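Local structure of excinuclease ABC, subunit A. (Deinococcus radiodurans, 2VF7) at residues G639-C644 with C664-G669. The protein binds DNA, zinc and adenine nucleotides as a UvrA-family ATPase of the ABC superfamily, probably recognising damaged DNA for excision repair. The protein carries 1 engineered substitution. Residues are numbered along the deposited sequence; the frame is centred on the assembly and turned at random.
Sequences GRCEHC and CPVCHG. With ZN (zinc ion), chain G.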
ATOM      1  N   GLY A 639      16.686  31.734  11.876  1.00 55.47           N
ATOM      2  CA  GLY A 639      17.346  31.758  10.553  1.00 55.08           C
ATOM      3  C   GLY A 639      17.140  30.538   9.647  1.00 54.58           C
ATOM      4  O   GLY A 639      17.435  30.590   8.445  1.00 54.33           O
ATOM      5  N   ARG A 640      16.641  29.442  10.222  1.00 53.89           N
ATOM      6  CA  ARG A 640      16.372  28.210   9.476  1.00 53.12           C
ATOM      7  C   ARG A 640      15.038  28.230   8.739  1.00 54.12           C
ATOM      8  O   ARG A 640      14.147  29.048   9.024  1.00 54.39           O
ATOM      9  CB  ARG A 640      16.395  27.003  10.418  1.00 53.20           C
ATOM     10  CG  ARG A 640      15.440  27.092  11.584  1.00 51.03           C
ATOM     11  CD  ARG A 640      15.337  25.748  12.321  1.00 51.17           C
ATOM     12  NE  ARG A 640      14.172  25.718  13.199  1.00 44.47           N
ATOM     13  CZ  ARG A 640      13.972  24.827  14.163  1.00 42.17           C
ATOM     14  NH1 ARG A 640      14.871  23.900  14.414  1.00 43.48           N
ATOM     15  NH2 ARG A 640      12.881  24.881  14.899  1.00 39.19           N
ATOM     16  N   CYS A 641      14.891  27.308   7.797  1.00 54.28           N
ATOM     17  CA  CYS A 641      13.602  27.090   7.172  1.00 54.21           C
ATOM     18  C   CYS A 641      12.731  26.400   8.202  1.00 54.38           C
ATOM     19  O   CYS A 641      13.079  25.340   8.717  1.00 54.73           O
ATOM     20  CB  CYS A 641      13.764  26.221   5.933  1.00 54.06           C
ATOM     21  SG  CYS A 641      12.217  25.730   5.212  1.00 53.98           S
ATOM     22  N   GLU A 642      11.611  27.015   8.528  1.00 54.94           N
ATOM     23  CA  GLU A 642      10.741  26.468   9.552  1.00 55.17           C
ATOM     24  C   GLU A 642       9.720  25.481   9.002  1.00 55.08           C
ATOM     25  O   GLU A 642       9.013  24.835   9.777  1.00 55.08           O
ATOM     26  CB  GLU A 642      10.040  27.579  10.349  1.00 55.16           C
ATOM     27  CG  GLU A 642       9.853  27.214  11.823  1.00 56.29           C
ATOM     28  CD  GLU A 642      11.199  27.004  12.509  1.00 59.40           C
ATOM     29  OE1 GLU A 642      12.195  27.622  12.075  1.00 60.47           O
ATOM     30  OE2 GLU A 642      11.272  26.223  13.475  1.00 60.35           O
ATOM     31  N   HIS A 643       9.646  25.362   7.676  1.00 54.81           N
ATOM     32  CA  HIS A 643       8.741  24.394   7.044  1.00 55.40           C
ATOM     33  C   HIS A 643       9.207  22.956   7.318  1.00 55.71           C
ATOM     34  O   HIS A 643       8.393  22.053   7.530  1.00 55.48           O
ATOM     35  CB  HIS A 643       8.634  24.672   5.537  1.00 55.50           C
ATOM     36  CG  HIS A 643       7.710  23.744   4.802  1.00 55.15           C
ATOM     37  ND1 HIS A 643       6.401  24.068   4.518  1.00 54.97           N
ATOM     38  CD2 HIS A 643       7.918  22.516   4.268  1.00 53.94           C
ATOM     39  CE1 HIS A 643       5.840  23.074   3.852  1.00 54.72           C
ATOM     40  NE2 HIS A 643       6.738  22.120   3.690  1.00 54.44           N
ATOM     41  N   CYS A 644      10.529  22.772   7.327  1.00 55.97           N
ATOM     42  CA  CYS A 644      11.174  21.483   7.609  1.00 56.34           C
ATOM     43  C   CYS A 644      11.938  21.565   8.914  1.00 56.01           C
ATOM     44  O   CYS A 644      12.614  20.618   9.277  1.00 56.49           O
ATOM     45  CB  CYS A 644      12.155  21.135   6.502  1.00 55.65           C
ATOM     46  SG  CYS A 644      13.353  22.459   6.282  1.00 58.65           S
ATOM     47  N   CYS A 664      12.825  19.214   1.056  1.00 57.91           N
ATOM     48  CA  CYS A 664      11.814  20.171   1.475  1.00 57.32           C
ATOM     49  C   CYS A 664      11.316  21.017   0.290  1.00 57.20           C
ATOM     50  O   CYS A 664      12.116  21.544  -0.469  1.00 57.14           O
ATOM     51  CB  CYS A 664      12.390  21.062   2.569  1.00 57.15           C
ATOM     52  SG  CYS A 664      11.303  22.366   3.108  1.00 57.62           S
ATOM     53  N   PRO A 665       9.980  21.121   0.110  1.00 57.26           N
ATOM     54  CA  PRO A 665       9.413  21.900  -0.995  1.00 56.91           C
ATOM     55  C   PRO A 665       9.697  23.408  -0.939  1.00 56.96           C
ATOM     56  O   PRO A 665       9.509  24.099  -1.931  1.00 56.80           O
ATOM     57  CB  PRO A 665       7.915  21.638  -0.863  1.00 57.08           C
ATOM     58  CG  PRO A 665       7.722  21.233   0.550  1.00 56.83           C
ATOM     59  CD  PRO A 665       8.927  20.467   0.908  1.00 56.70           C
ATOM     60  N   VAL A 666      10.175  23.902   0.197  1.00 57.14           N
ATOM     61  CA  VAL A 666      10.365  25.343   0.406  1.00 56.63           C
ATOM     62  C   VAL A 666      11.835  25.781   0.349  1.00 57.06           C
ATOM     63  O   VAL A 666      12.157  26.805  -0.227  1.00 57.52           O
ATOM     64  CB  VAL A 666       9.759  25.783   1.740  1.00 56.46           C
ATOM     65  CG1 VAL A 666       9.930  27.286   1.944  1.00 56.27           C
ATOM     66  CG2 VAL A 666       8.314  25.414   1.791  1.00 54.08           C
ATOM     67  N   CYS A 667      12.739  25.028   0.952  1.00 57.63           N
ATOM     68  CA  CYS A 667      14.143  25.401   0.869  1.00 57.92           C
ATOM     69  C   CYS A 667      14.876  24.485  -0.092  1.00 58.42           C
ATOM     70  O   CYS A 667      16.000  24.784  -0.501  1.00 59.13           O
ATOM     71  CB  CYS A 667      14.798  25.416   2.246  1.00 57.57           C
ATOM     72  SG  CYS A 667      14.924  23.809   2.997  1.00 56.14           S
ATOM     73  N   HIS A 668      14.240  23.378  -0.464  1.00 58.59           N
ATOM     74  CA  HIS A 668      14.837  22.427  -1.404  1.00 59.14           C
ATOM     75  C   HIS A 668      16.115  21.785  -0.888  1.00 58.84           C
ATOM     76  O   HIS A 668      16.929  21.312  -1.671  1.00 59.34           O
ATOM     77  CB  HIS A 668      15.113  23.084  -2.763  1.00 59.61           C
ATOM     78  CG  HIS A 668      13.891  23.637  -3.421  1.00 61.02           C
ATOM     79  ND1 HIS A 668      13.560  24.974  -3.368  1.00 62.32           N
ATOM     80  CD2 HIS A 668      12.914  23.033  -4.140  1.00 62.29           C
ATOM     81  CE1 HIS A 668      12.434  25.173  -4.030  1.00 62.35           C
ATOM     82  NE2 HIS A 668      12.019  24.011  -4.506  1.00 62.65           N
ATOM     83  N   GLY A 669      16.285  21.762   0.428  1.00 58.35           N
ATOM     84  CA  GLY A 669      17.419  21.082   1.026  1.00 57.57           C
ATOM     85  C   GLY A 669      18.526  21.978   1.533  1.00 56.70           C
ATOM     86  O   GLY A 669      19.517  21.472   2.025  1.00 56.84           O
TER
HETATM   87 ZN    ZN G 904      13.018  23.602   4.287  1.00 55.91          ZN
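Cys641 and Cys644 reach across to Cys664 and Cys667, and the four sulfurs enclose one zinc ion: two CxxC motifs, one from each segment, make a Cys4 zinc site. Cysteine suits all four places because its soft, anionic sulfur is a strong zinc ligand, and four can surround the ion tetrahedrally. Cys641 extends SG away from its backbone N (chi1 173°), bringing it 2.5 Å from the zinc, while its CB packs on Cys667 CB at 3.9 Å. Glu642 turns back within its own segment, where Arg640 holds its carboxylate side-on in a salt bridge, NE to OE1 at 3.0 Å and NH2 to OE2, joining the residues before and after that ligand. His643 points to the second segment and packs against Pro665 and Val666 at the exposed margin of the site. Val666 CG2 lies over one face of the imidazole, 3.6 Å from the ring centroid and 18° off the normal, a CH-pi contact. Pro665 CG meets His643 NE2 at 3.4 Å, the two side chains crossing at about a right angle, and Cys664 SG approaches the ring obliquely. The imidazole thus offers a flat face to the methyl, while its polar nitrogens suit an exposed place. Cys644 uses a different rotamer, SG between backbone N and carbonyl carbon (chi1 56°), to bind zinc at 2.3 Å. The second segment repeats this pairing, Cys664 like Cys641 and Cys667 like Cys644. There the amide of Val666 donates to Cys664 SG and that of Gly669 to Cys667 SG at 3.6 Å, N-H...S bonds that probably offset part of the thiolates' negative charge. Gly669 has a positive phi at which a CB would jam against His668 O. Thus zinc ties the loop between helix 620-624 and strand 649-652 to the one running from strand 660-663 toward helix 686-690.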